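Local coordinates for core protein VP4 (Bluetongue virus, PDB 2JHP) that caps viral messenger RNA inside the virus core, joining several capping activities, methyl transfer among them, in one elongated chain, at residues 474-477 and 478-481; 525-528 and 529-533; 552-555 and 556-560; 576-579 and 580-583; 636-639 and 640-644. One frame throughout, in Å; residues are numbered along the deposited sequence.

Contact 1. Residues 474-477 and 478-481; sequences ILFL and MWRY
Phe476 and Arg480 lie side by side on one face of the helix, both pointing the same way, with Phe476 CZ 3.3 Å from Arg480 NH2. The nitrogen comes in at the ring's edge, while that same ring carbon sits over one face of the guanidinium, whose plane stands 84° from the ring's, so the two flat groups meet edge to face. On another flank, CD1 and CE1 of Phe476 meet the six-membered ring of Trp479, with Phe476 CE1 to Trp479 CZ3 at 3.9 Å and the two rings steeply inclined. Phe476 reaches both partners because its CG stands anti to the backbone N (chi1 -172°).

Further round the helix, the extended Met478 side chain puts SD 3.7 Å from Leu475 CD1 and CE beside Ile474 CG2. At the last turn Leu477 CD2 touches Tyr481 CD1 at 3.7 Å. Beneath these side chains run i+4 bonds such as Arg480 N to Phe476 O, 2.9 Å; Tyr481 N still bonds to Leu477 O as the chain leaves helical geometry.

Farther out, Tyr481 OH bonds to Glu505 and Trp479 NE1 to Ser593 O; Arg480 has a weak bond from NH2 to Pro506 O and a long, weak ion pair with Glu505. Helix 470-480 follows strand 466-469; Ile474, Leu477 and Tyr481 pack on helix 114-128, which contributes to a guanine pocket, while Leu475 and Trp479 face helix 59-64.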
loop_
_atom_site.group_PDB
_atom_site.type_symbol
_atom_site.label_atom_id
_atom_site.label_comp_id
_atom_site.label_asym_id
_atom_site.label_seq_id
_atom_site.Cartn_x
_atom_site.Cartn_y
_atom_site.Cartn_z
ATOM N N ILE A 474 9.639 1.204 10.940
ATOM C CA ILE A 474 8.829 0.140 11.522
ATOM C C ILE A 474 9.172 -0.057 13.005
ATOM O O ILE A 474 8.289 -0.162 13.845
ATOM C CB ILE A 474 8.971 -1.174 10.727
ATOM C CG1 ILE A 474 8.317 -1.048 9.334
ATOM C CG2 ILE A 474 8.433 -2.364 11.521
ATOM C CD1 ILE A 474 6.776 -1.233 9.259
ATOM N N LEU A 475 10.464 -0.089 13.307
ATOM C CA LEU A 475 10.958 -0.247 14.662
ATOM C C LEU A 475 10.529 0.914 15.562
ATOM O O LEU A 475 10.257 0.726 16.751
ATOM C CB LEU A 475 12.483 -0.354 14.625
ATOM C CG LEU A 475 13.140 -1.739 14.670
ATOM C CD1 LEU A 475 12.148 -2.898 14.794
ATOM C CD2 LEU A 475 14.078 -1.933 13.509
ATOM N N PHE A 476 10.480 2.111 14.988
ATOM C CA PHE A 476 9.946 3.266 15.674
ATOM C C PHE A 476 8.480 3.043 16.053
ATOM O O PHE A 476 8.087 3.312 17.189
ATOM C CB PHE A 476 10.086 4.517 14.814
ATOM C CG PHE A 476 9.725 5.782 15.534
ATOM C CD1 PHE A 476 10.625 6.370 16.426
ATOM C CD2 PHE A 476 8.487 6.383 15.341
ATOM C CE1 PHE A 476 10.305 7.536 17.089
ATOM C CE2 PHE A 476 8.163 7.546 16.003
ATOM C CZ PHE A 476 9.077 8.126 16.878
ATOM N N LEU A 477 7.692 2.542 15.108
ATOM C CA LEU A 477 6.267 2.306 15.331
ATOM C C LEU A 477 6.025 1.114 16.225
ATOM O O LEU A 477 5.071 1.114 16.979
ATOM C CB LEU A 477 5.499 2.149 14.001
ATOM C CG LEU A 477 5.457 3.388 13.102
ATOM C CD1 LEU A 477 5.130 3.051 11.651
ATOM C CD2 LEU A 477 4.486 4.403 13.679
ATOM N N MET A 478 6.874 0.098 16.145
ATOM C CA MET A 478 6.814 -0.978 17.124
ATOM C C MET A 478 6.882 -0.377 18.550
ATOM O O MET A 478 6.129 -0.759 19.453
ATOM C CB MET A 478 7.929 -1.997 16.924
ATOM C CG MET A 478 7.614 -3.014 15.859
ATOM S SD MET A 478 8.880 -4.286 15.725
ATOM C CE MET A 478 8.354 -5.129 14.240
ATOM N N TRP A 479 7.769 0.603 18.702
ATOM C CA TRP A 479 8.145 1.173 19.986
ATOM C C TRP A 479 7.127 2.176 20.528
ATOM O O TRP A 479 6.833 2.168 21.715
ATOM C CB TRP A 479 9.521 1.816 19.817
ATOM C CG TRP A 479 10.087 2.527 20.985
ATOM C CD1 TRP A 479 10.093 2.113 22.272
ATOM C CD2 TRP A 479 10.794 3.767 20.952
ATOM N NE1 TRP A 479 10.738 3.036 23.064
ATOM C CE2 TRP A 479 11.180 4.062 22.274
ATOM C CE3 TRP A 479 11.126 4.670 19.930
ATOM C CZ2 TRP A 479 11.883 5.224 22.607
ATOM C CZ3 TRP A 479 11.824 5.824 20.258
ATOM C CH2 TRP A 479 12.187 6.094 21.585
ATOM N N ARG A 480 6.601 3.023 19.642
ATOM C CA ARG A 480 5.666 4.091 19.991
ATOM C C ARG A 480 4.193 3.646 19.930
ATOM O O ARG A 480 3.375 4.083 20.747
ATOM C CB ARG A 480 5.906 5.315 19.088
ATOM C CG ARG A 480 4.970 6.510 19.319
ATOM C CD ARG A 480 5.610 7.609 20.137
ATOM N NE ARG A 480 6.273 8.618 19.308
ATOM C CZ ARG A 480 7.193 9.475 19.756
ATOM N NH1 ARG A 480 7.581 9.452 21.033
ATOM N NH2 ARG A 480 7.732 10.356 18.926
ATOM N N TYR A 481 3.857 2.784 18.974
ATOM C CA TYR A 481 2.480 2.313 18.822
ATOM C C TYR A 481 2.382 0.788 18.790
ATOM O O TYR A 481 2.107 0.209 17.743
ATOM C CB TYR A 481 1.843 2.909 17.570
ATOM C CG TYR A 481 1.808 4.416 17.539
ATOM C CD1 TYR A 481 2.747 5.135 16.810
ATOM C CD2 TYR A 481 0.825 5.125 18.232
ATOM C CE1 TYR A 481 2.719 6.522 16.764
ATOM C CE2 TYR A 481 0.785 6.525 18.203
ATOM C CZ TYR A 481 1.741 7.217 17.462
ATOM O OH TYR A 481 1.709 8.595 17.426
#

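Contact 2. Residues 525-528 and 529-533; sequences VESS and VLRVR
Val525 and Val529 stand one turn apart on alpha-helix 523-533, a surface helix whose i to i+4 backbone bonds do most of the work here. Val529 N bonds to Val525 O at 2.9 Å, and Val532 N to Ser528 O at the same length. Between them Leu530 N bonds to Glu526 O, and Arg531 N is held by Ser527 O, with a weak second bond to Ser528 O.

The tight part is this backbone and the side of the helix turned to helix 551-561. There Leu530 and Ser527 pack on that helix, and the buried Glu526 lies against Ser561 and Tyr564. The carboxylate of Glu526 comes close to that of Glu3, an encounter of like charges that would probably raise the proton affinity of one of them.

Toward solvent the contact is much looser. Val525 CG1 and Val529 CG2 cross at 4.1 Å, and Ser528, Arg531 and Val532 are exposed. Neighbouring molecules in the crystal lie against this side, and the side-chain poses there may owe something to the lattice. Arg531 leaves the helix with CG anti to the backbone N (chi1 -169°), then bends at its third torsion and folds back over the preceding turn, so that Ser527 O lies over one face of the guanidinium.

The hydroxyl of Ser527 is hydrogen-bonded to the carbonyl of Arg524, one turn earlier, and Arg531 NH1 lies 3.2 Å from Ser527 OG.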
loop_
_atom_site.group_PDB
_atom_site.type_symbol
_atom_site.label_atom_id
_atom_site.label_comp_id
_atom_site.label_asym_id
_atom_site.label_seq_id
_atom_site.Cartn_x
_atom_site.Cartn_y
_atom_site.Cartn_z
ATOM N N VAL A 525 33.209 -0.643 7.453
ATOM C CA VAL A 525 33.531 -0.960 6.061
ATOM C C VAL A 525 33.316 0.244 5.156
ATOM O O VAL A 525 34.118 0.522 4.270
ATOM C CB VAL A 525 32.742 -2.192 5.571
ATOM C CG1 VAL A 525 32.643 -2.207 4.064
ATOM C CG2 VAL A 525 33.423 -3.461 6.086
ATOM N N GLU A 526 32.247 0.976 5.428
ATOM C CA GLU A 526 31.897 2.150 4.641
ATOM C C GLU A 526 32.924 3.289 4.758
ATOM O O GLU A 526 33.107 4.071 3.821
ATOM C CB GLU A 526 30.492 2.618 5.020
ATOM C CG GLU A 526 29.382 1.782 4.402
ATOM C CD GLU A 526 29.191 2.054 2.908
ATOM O OE1 GLU A 526 29.778 3.034 2.385
ATOM O OE2 GLU A 526 28.450 1.284 2.259
ATOM N N SER A 527 33.598 3.374 5.898
ATOM C CA SER A 527 34.601 4.407 6.083
ATOM C C SER A 527 35.839 4.056 5.270
ATOM O O SER A 527 36.500 4.930 4.707
ATOM C CB SER A 527 34.943 4.597 7.570
ATOM O OG SER A 527 35.556 3.442 8.124
ATOM N N SER A 528 36.140 2.766 5.203
ATOM C CA SER A 528 37.290 2.302 4.451
ATOM C C SER A 528 37.047 2.437 2.939
ATOM O O SER A 528 37.898 2.939 2.206
ATOM C CB SER A 528 37.661 0.879 4.870
ATOM O OG SER A 528 38.370 0.890 6.101
ATOM N N VAL A 529 35.853 2.045 2.507
ATOM C CA VAL A 529 35.414 2.189 1.125
ATOM C C VAL A 529 35.390 3.653 0.684
ATOM O O VAL A 529 35.626 3.964 -0.482
ATOM C CB VAL A 529 34.033 1.516 0.912
ATOM C CG1 VAL A 529 33.357 1.963 -0.406
ATOM C CG2 VAL A 529 34.174 -0.008 0.976
ATOM N N LEU A 530 35.116 4.553 1.615
ATOM C CA LEU A 530 35.147 5.977 1.323
ATOM C C LEU A 530 36.571 6.465 1.143
ATOM O O LEU A 530 36.857 7.255 0.257
ATOM C CB LEU A 530 34.485 6.754 2.452
ATOM C CG LEU A 530 33.815 8.093 2.157
ATOM C CD1 LEU A 530 32.977 8.052 0.878
ATOM C CD2 LEU A 530 32.960 8.480 3.363
ATOM N N ARG A 531 37.459 5.958 1.983
ATOM C CA ARG A 531 38.825 6.441 2.069
ATOM C C ARG A 531 39.705 5.955 0.911
ATOM O O ARG A 531 40.550 6.699 0.409
ATOM C CB ARG A 531 39.387 6.002 3.413
ATOM C CG ARG A 531 40.709 6.604 3.816
ATOM C CD ARG A 531 40.799 6.659 5.335
ATOM N NE ARG A 531 39.897 5.678 5.934
ATOM C CZ ARG A 531 39.174 5.891 7.031
ATOM N NH1 ARG A 531 38.373 4.932 7.488
ATOM N NH2 ARG A 531 39.246 7.063 7.667
ATOM N N VAL A 532 39.494 4.715 0.477
ATOM C CA VAL A 532 40.273 4.166 -0.647
ATOM C C VAL A 532 39.696 4.587 -2.010
ATOM O O VAL A 532 40.370 4.425 -3.035
ATOM C CB VAL A 532 40.453 2.621 -0.587
ATOM C CG1 VAL A 532 41.171 2.209 0.683
ATOM C CG2 VAL A 532 39.117 1.903 -0.723
ATOM N N ARG A 533 38.474 5.134 -2.011
ATOM C CA ARG A 533 37.843 5.643 -3.240
ATOM C C ARG A 533 37.751 7.165 -3.381
ATOM O O ARG A 533 38.083 7.704 -4.434
ATOM C CB ARG A 533 36.467 5.016 -3.455
ATOM C CG ARG A 533 36.551 3.715 -4.199
ATOM C CD ARG A 533 35.212 3.055 -4.330
ATOM N NE ARG A 533 35.320 1.905 -5.225
ATOM C CZ ARG A 533 34.523 0.846 -5.193
ATOM N NH1 ARG A 533 33.545 0.766 -4.297
ATOM N NH2 ARG A 533 34.721 -0.147 -6.048
#

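Contact 3. Residues 552-555 and 556-560; sequences SGHL and YVTLM
Helix 551-561 carries a threonine, Thr558, whose hydroxyl turns back onto the preceding turn, against the carbonyls of His554 and Leu555. Thr558 OG1 is 2.9 Å from His554 O and 2.7 Å from Leu555 O, so two acceptors lie within reach of one proton. The placement follows from chi1 of 46°, which sets OG1 between the backbone N and the carbonyl carbon. The other branch, Thr558 CG2, sits 3.9 Å from both ND1 and CE1 of His554, oblique to the ring.

The main chain beneath is regular. Val557 N bonds to Gly553 O at 2.9 Å, and Leu559 N to Leu555 O at 3.1 Å with an almost straight N-H (170°). Thr558 N also bonds to His554 O. Next to the Gly553 carbonyl, Val557 CG2 comes to 3.3 Å from Gly553 O. Leu555 and Leu559 meet more loosely along their side of the helix.

Several elements surround this one. Leu555 is enclosed by Leu568, Trp571 and Phe572 of helix 568-576 and by Leu619 of helix 612-625; the ring of His554 meets Phe520 edge-to-face and also lies near Trp571.

Thr558 is buried, yet its hydroxyl has carbonyl oxygens at hand within its own helix. The hydroxyl can thus be satisfied there while the residue packs on Leu523 of helix 523-533 and on Phe520.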
loop_
_atom_site.group_PDB
_atom_site.type_symbol
_atom_site.label_atom_id
_atom_site.label_comp_id
_atom_site.label_asym_id
_atom_site.label_seq_id
_atom_site.Cartn_x
_atom_site.Cartn_y
_atom_site.Cartn_z
ATOM N N SER A 552 32.543 12.955 14.888
ATOM C CA SER A 552 32.504 13.772 13.663
ATOM C C SER A 552 32.691 12.919 12.406
ATOM O O SER A 552 32.003 13.135 11.395
ATOM C CB SER A 552 33.573 14.873 13.703
ATOM O OG SER A 552 34.892 14.341 13.613
ATOM N N GLY A 553 33.617 11.954 12.475
ATOM C CA GLY A 553 33.855 10.987 11.386
ATOM C C GLY A 553 32.629 10.123 11.143
ATOM O O GLY A 553 32.321 9.751 10.008
ATOM N N HIS A 554 31.925 9.825 12.231
ATOM C CA HIS A 554 30.669 9.092 12.206
ATOM C C HIS A 554 29.626 9.797 11.351
ATOM O O HIS A 554 28.914 9.153 10.596
ATOM C CB HIS A 554 30.157 8.949 13.633
ATOM C CG HIS A 554 28.987 8.036 13.771
ATOM N ND1 HIS A 554 27.750 8.326 13.236
ATOM C CD2 HIS A 554 28.857 6.845 14.404
ATOM C CE1 HIS A 554 26.914 7.342 13.514
ATOM N NE2 HIS A 554 27.561 6.431 14.221
ATOM N N LEU A 555 29.538 11.118 11.475
ATOM C CA LEU A 555 28.540 11.895 10.729
ATOM C C LEU A 555 28.916 12.045 9.255
ATOM O O LEU A 555 28.062 11.950 8.366
ATOM C CB LEU A 555 28.326 13.281 11.365
ATOM C CG LEU A 555 27.131 14.088 10.836
ATOM C CD1 LEU A 555 25.788 13.448 11.196
ATOM C CD2 LEU A 555 27.187 15.508 11.365
ATOM N N TYR A 556 30.204 12.301 9.023
ATOM C CA TYR A 556 30.734 12.524 7.694
ATOM C C TYR A 556 30.601 11.247 6.869
ATOM O O TYR A 556 30.227 11.299 5.693
ATOM C CB TYR A 556 32.189 12.992 7.772
ATOM C CG TYR A 556 32.899 13.014 6.434
ATOM C CD1 TYR A 556 32.903 14.164 5.637
ATOM C CD2 TYR A 556 33.554 11.874 5.958
ATOM C CE1 TYR A 556 33.550 14.175 4.401
ATOM C CE2 TYR A 556 34.194 11.870 4.731
ATOM C CZ TYR A 556 34.197 13.016 3.953
ATOM O OH TYR A 556 34.850 12.991 2.736
ATOM N N VAL A 557 30.884 10.105 7.492
ATOM C CA VAL A 557 30.790 8.828 6.797
ATOM C C VAL A 557 29.335 8.460 6.493
ATOM O O VAL A 557 29.018 8.121 5.354
ATOM C CB VAL A 557 31.561 7.695 7.523
ATOM C CG1 VAL A 557 31.187 6.338 6.965
ATOM C CG2 VAL A 557 33.081 7.914 7.389
ATOM N N THR A 558 28.460 8.567 7.496
ATOM C CA THR A 558 27.037 8.250 7.332
ATOM C C THR A 558 26.427 9.010 6.160
ATOM O O THR A 558 25.771 8.408 5.310
ATOM C CB THR A 558 26.196 8.523 8.612
ATOM O OG1 THR A 558 26.542 9.804 9.147
ATOM C CG2 THR A 558 26.438 7.460 9.677
ATOM N N LEU A 559 26.669 10.321 6.107
ATOM C CA LEU A 559 26.210 11.154 4.989
ATOM C C LEU A 559 26.875 10.830 3.633
ATOM O O LEU A 559 26.194 10.588 2.620
ATOM C CB LEU A 559 26.423 12.626 5.313
ATOM C CG LEU A 559 25.412 13.284 6.243
ATOM C CD1 LEU A 559 25.905 14.679 6.606
ATOM C CD2 LEU A 559 24.037 13.335 5.595
ATOM N N MET A 560 28.205 10.817 3.633
ATOM C CA MET A 560 28.989 10.696 2.419
ATOM C C MET A 560 28.863 9.309 1.798
ATOM O O MET A 560 29.015 9.163 0.596
ATOM C CB MET A 560 30.445 11.040 2.721
ATOM C CG MET A 560 31.301 11.378 1.510
ATOM S SD MET A 560 30.907 12.948 0.742
ATOM C CE MET A 560 31.475 14.093 1.984
#

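Contact 4. Residues 576-579 and 580-583; sequences LDWS and AQNR
Trp578 O accepts the side-chain amide of Gln581: NE2 lies 2.9 Å away, with an N-H...O angle of 151°, making a side-chain-to-main-chain bond across three residues. It spans an irregular loop turn just after helix 568-576, part of the long connection leading to helix 612-625. The amide nitrogen approaches to one side of the carbonyl, somewhat tilted from its plane.

To get there the Gln581 side chain runs alongside the carbonyl. It then places NE2 over one face of the indole, nearest the pyrrole carbon, with Gln581 NE2 to Trp578 CD1 at 3.5 Å. The amide and ring planes are 77° apart, so the amide stands up from the ring instead of stacking flat on it.

Asp589 takes the indole N-H through OD2 and, only weakly, Gln581 NE2 through OD1. Trp578 is buried against Val512, Pro513 and Lys586, whereas Ala580 and Gln581 are exposed.

Ser579 reaches back to the end of the helix through a hydroxyl bonded to Ile575 O, and its own carbonyl receives Lys586 NZ. That hydroxyl is placed by a chi1 of 71°, which leaves Ser579 OG 3.4 Å from Ala580 N without a bond.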
loop_
_atom_site.group_PDB
_atom_site.type_symbol
_atom_site.label_atom_id
_atom_site.label_comp_id
_atom_site.label_asym_id
_atom_site.label_seq_id
_atom_site.Cartn_x
_atom_site.Cartn_y
_atom_site.Cartn_z
ATOM N N LEU A 576 23.847 16.021 21.828
ATOM C CA LEU A 576 24.162 17.174 22.673
ATOM C C LEU A 576 23.394 17.179 23.989
ATOM O O LEU A 576 23.986 17.340 25.061
ATOM C CB LEU A 576 23.894 18.477 21.918
ATOM C CG LEU A 576 24.317 18.520 20.449
ATOM C CD1 LEU A 576 23.770 19.771 19.782
ATOM C CD2 LEU A 576 25.832 18.432 20.296
ATOM N N ASP A 577 22.079 16.998 23.899
ATOM C CA ASP A 577 21.207 17.123 25.058
ATOM C C ASP A 577 21.222 15.932 26.014
ATOM O O ASP A 577 20.701 16.035 27.123
ATOM C CB ASP A 577 19.764 17.402 24.615
ATOM C CG ASP A 577 19.513 18.870 24.297
ATOM O OD1 ASP A 577 18.384 19.183 23.848
ATOM O OD2 ASP A 577 20.427 19.713 24.495
ATOM N N TRP A 578 21.815 14.812 25.607
ATOM C CA TRP A 578 21.543 13.559 26.310
ATOM C C TRP A 578 22.724 12.687 26.793
ATOM O O TRP A 578 22.575 11.970 27.785
ATOM C CB TRP A 578 20.567 12.709 25.474
ATOM C CG TRP A 578 20.087 11.471 26.157
ATOM C CD1 TRP A 578 19.012 11.361 26.980
ATOM C CD2 TRP A 578 20.670 10.164 26.079
ATOM N NE1 TRP A 578 18.881 10.069 27.425
ATOM C CE2 TRP A 578 19.887 9.311 26.885
ATOM C CE3 TRP A 578 21.774 9.629 25.397
ATOM C CZ2 TRP A 578 20.173 7.951 27.038
ATOM C CZ3 TRP A 578 22.065 8.278 25.553
ATOM C CH2 TRP A 578 21.264 7.453 26.367
ATOM N N SER A 579 23.886 12.751 26.142
ATOM C CA SER A 579 24.710 11.536 26.061
ATOM C C SER A 579 26.069 11.213 26.769
ATOM O O SER A 579 26.257 10.042 27.114
ATOM C CB SER A 579 24.873 11.168 24.570
ATOM O OG SER A 579 25.715 12.090 23.892
ATOM N N ALA A 580 26.980 12.144 27.086
ATOM C CA ALA A 580 26.913 13.086 28.220
ATOM C C ALA A 580 25.755 14.074 28.387
ATOM O O ALA A 580 25.245 14.609 27.390
ATOM C CB ALA A 580 28.265 13.868 28.287
ATOM N N GLN A 581 25.310 14.299 29.635
ATOM C CA GLN A 581 25.024 13.272 30.672
ATOM C C GLN A 581 25.945 12.404 31.585
ATOM O O GLN A 581 27.030 12.838 32.015
ATOM C CB GLN A 581 23.677 12.603 30.401
ATOM C CG GLN A 581 22.536 13.548 30.842
ATOM C CD GLN A 581 21.198 12.846 31.030
ATOM O OE1 GLN A 581 20.694 12.785 32.172
ATOM N NE2 GLN A 581 20.607 12.323 29.918
ATOM N N ASN A 582 25.425 11.225 31.955
ATOM C CA ASN A 582 25.995 10.327 32.991
ATOM C C ASN A 582 25.528 8.904 32.680
ATOM O O ASN A 582 24.311 8.670 32.529
ATOM C CB ASN A 582 25.511 10.671 34.407
ATOM C CG ASN A 582 24.813 12.036 34.494
ATOM O OD1 ASN A 582 25.310 12.963 35.158
ATOM N ND2 ASN A 582 23.641 12.156 33.845
ATOM N N ARG A 583 26.474 7.963 32.584
ATOM C CA ARG A 583 26.169 6.575 32.186
ATOM C C ARG A 583 24.966 6.023 32.967
ATOM O O ARG A 583 24.041 5.451 32.374
ATOM C CB ARG A 583 27.400 5.659 32.371
ATOM C CG ARG A 583 27.763 5.342 33.858
ATOM C CD ARG A 583 28.519 4.008 34.036
ATOM N NE ARG A 583 28.324 3.097 32.896
ATOM C CZ ARG A 583 29.305 2.697 32.083
ATOM N NH1 ARG A 583 29.034 1.881 31.066
ATOM N NH2 ARG A 583 30.561 3.108 32.291
#

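Contact 5. Residues 636-639 and 640-644; sequences SWLE and LLRHL
Leu640, first along the second segment, meets Trp637 twice. Its N makes a weak bond to Trp637 O at 3.1 Å, and Leu640 CD2 approaches Trp637 CE3 at 4.4 Å, oblique to the indole. Leu641 takes the same carbonyl in a better bond, Leu641 N to Trp637 O at 2.9 Å, so two amides share one oxygen. From the side chain, Leu641 CD2 lies 3.0 Å from Trp637 O.

These bonds make up the final turn of helix 635-641, close to the C terminus of the protein. The buried Trp637 ring meets those of Phe569 and Phe572, with NE1 bonded to Leu458 O, while Leu641 packs on helix 568-576 and on Ile616 of helix 612-625.

Arg642 leaves helical geometry, yet its N still bonds to Leu638 O (3.2 Å, 168°). With chi1 at 56°, CG sits between the backbone N and the carbonyl carbon, and the chain passes close by Leu638 O. It then lies side by side with Leu638: CB of Leu638 is over one guanidinium face, and Leu638 CD2 is 3.7 Å from Arg642 NH1. The Arg620 guanidinium is also close, a meeting of like charges. His643 brings CB to 3.8 Å from Glu639 O.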
loop_
_atom_site.group_PDB
_atom_site.type_symbol
_atom_site.label_atom_id
_atom_site.label_comp_id
_atom_site.label_asym_id
_atom_site.label_seq_id
_atom_site.Cartn_x
_atom_site.Cartn_y
_atom_site.Cartn_z
ATOM N N SER A 636 21.593 25.104 6.836
ATOM C CA SER A 636 20.438 25.056 7.727
ATOM C C SER A 636 20.782 24.375 9.054
ATOM O O SER A 636 20.520 24.934 10.123
ATOM C CB SER A 636 19.250 24.370 7.045
ATOM O OG SER A 636 18.027 24.759 7.646
ATOM N N TRP A 637 21.385 23.188 8.986
ATOM C CA TRP A 637 21.818 22.480 10.191
ATOM C C TRP A 637 23.041 23.152 10.813
ATOM O O TRP A 637 23.210 23.129 12.029
ATOM C CB TRP A 637 22.130 21.009 9.897
ATOM C CG TRP A 637 20.971 20.204 9.408
ATOM C CD1 TRP A 637 20.752 19.788 8.133
ATOM C CD2 TRP A 637 19.882 19.695 10.185
ATOM N NE1 TRP A 637 19.589 19.069 8.052
ATOM C CE2 TRP A 637 19.035 18.989 9.300
ATOM C CE3 TRP A 637 19.536 19.768 11.538
ATOM C CZ2 TRP A 637 17.863 18.362 9.722
ATOM C CZ3 TRP A 637 18.371 19.140 11.959
ATOM C CH2 TRP A 637 17.548 18.448 11.053
ATOM N N LEU A 638 23.892 23.735 9.968
ATOM C CA LEU A 638 25.070 24.475 10.424
ATOM C C LEU A 638 24.653 25.666 11.275
ATOM O O LEU A 638 25.108 25.808 12.407
ATOM C CB LEU A 638 25.920 24.948 9.241
ATOM C CG LEU A 638 26.879 23.950 8.599
ATOM C CD1 LEU A 638 27.345 24.477 7.255
ATOM C CD2 LEU A 638 28.069 23.680 9.506
ATOM N N GLU A 639 23.770 26.499 10.726
ATOM C CA GLU A 639 23.202 27.648 11.436
ATOM C C GLU A 639 22.195 27.243 12.527
ATOM O O GLU A 639 21.638 28.107 13.219
ATOM C CB GLU A 639 22.573 28.640 10.452
ATOM C CG GLU A 639 23.577 29.332 9.536
ATOM C CD GLU A 639 22.999 30.563 8.852
ATOM O OE1 GLU A 639 22.850 31.616 9.519
ATOM O OE2 GLU A 639 22.706 30.477 7.638
ATOM N N LEU A 640 21.969 25.937 12.673
ATOM C CA LEU A 640 21.191 25.407 13.790
ATOM C C LEU A 640 22.083 24.954 14.945
ATOM O O LEU A 640 21.740 25.171 16.102
ATOM C CB LEU A 640 20.274 24.266 13.343
ATOM C CG LEU A 640 19.338 23.675 14.407
ATOM C CD1 LEU A 640 17.965 23.393 13.821
ATOM C CD2 LEU A 640 19.934 22.417 15.056
ATOM N N LEU A 641 23.211 24.316 14.638
ATOM C CA LEU A 641 24.126 23.854 15.681
ATOM C C LEU A 641 24.855 25.007 16.376
ATOM O O LEU A 641 25.056 24.974 17.590
ATOM C CB LEU A 641 25.133 22.837 15.132
ATOM C CG LEU A 641 24.823 21.330 15.108
ATOM C CD1 LEU A 641 24.054 20.888 16.351
ATOM C CD2 LEU A 641 24.075 20.923 13.857
ATOM N N ARG A 642 25.231 26.024 15.599
ATOM C CA ARG A 642 25.894 27.222 16.129
ATOM C C ARG A 642 24.904 28.242 16.706
ATOM O O ARG A 642 25.157 29.447 16.681
ATOM C CB ARG A 642 26.807 27.871 15.070
ATOM C CG ARG A 642 26.119 28.252 13.751
ATOM C CD ARG A 642 27.127 28.593 12.644
ATOM N NE ARG A 642 27.997 27.464 12.280
ATOM C CZ ARG A 642 29.055 27.559 11.468
ATOM N NH1 ARG A 642 29.780 26.476 11.210
ATOM N NH2 ARG A 642 29.395 28.730 10.914
ATOM N N HIS A 643 23.784 27.740 17.219
ATOM C CA HIS A 643 22.766 28.555 17.868
ATOM C C HIS A 643 21.916 27.632 18.751
ATOM O O HIS A 643 21.895 27.789 19.971
ATOM C CB HIS A 643 21.910 29.287 16.823
ATOM C CG HIS A 643 21.505 30.675 17.225
ATOM N ND1 HIS A 643 20.198 31.112 17.180
ATOM C CD2 HIS A 643 22.236 31.725 17.674
ATOM C CE1 HIS A 643 20.141 32.369 17.585
ATOM N NE2 HIS A 643 21.364 32.765 17.892
ATOM N N LEU A 644 21.268 26.647 18.120
ATOM C CA LEU A 644 20.399 25.639 18.773
ATOM C C LEU A 644 19.206 26.244 19.514
ATOM O O LEU A 644 19.127 26.226 20.744
ATOM C CB LEU A 644 21.202 24.680 19.676
ATOM C CG LEU A 644 20.616 23.299 20.009
ATOM C CD1 LEU A 644 20.812 22.300 18.860
ATOM C CD2 LEU A 644 21.227 22.758 21.299
ATOM O OXT LEU A 644 18.280 26.764 18.888
#

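In the fold
All five contacts are local and follow in series along the chain, none nesting in or crossing another. Contact 1 closes the last turns of helix 470-480 and stands apart, its nearest atoms about 10 Å from those of contact 4. Contacts 2 and 3 lie on consecutive helices, 523-533 and 551-561, which touch: Leu530 CD2 is 3.6 Å from Met560 CB, and Ser527 meets Val557. Contact 4 rounds the loop after helix 568-576. Contact 5 ends the chain, and contacts 4 and 5 meet where Leu576 CD1 packs 3.6 Å from Leu641 CD1. Helices 568-576 and 612-625 join contacts 3 and 5, since residues of both pack against them.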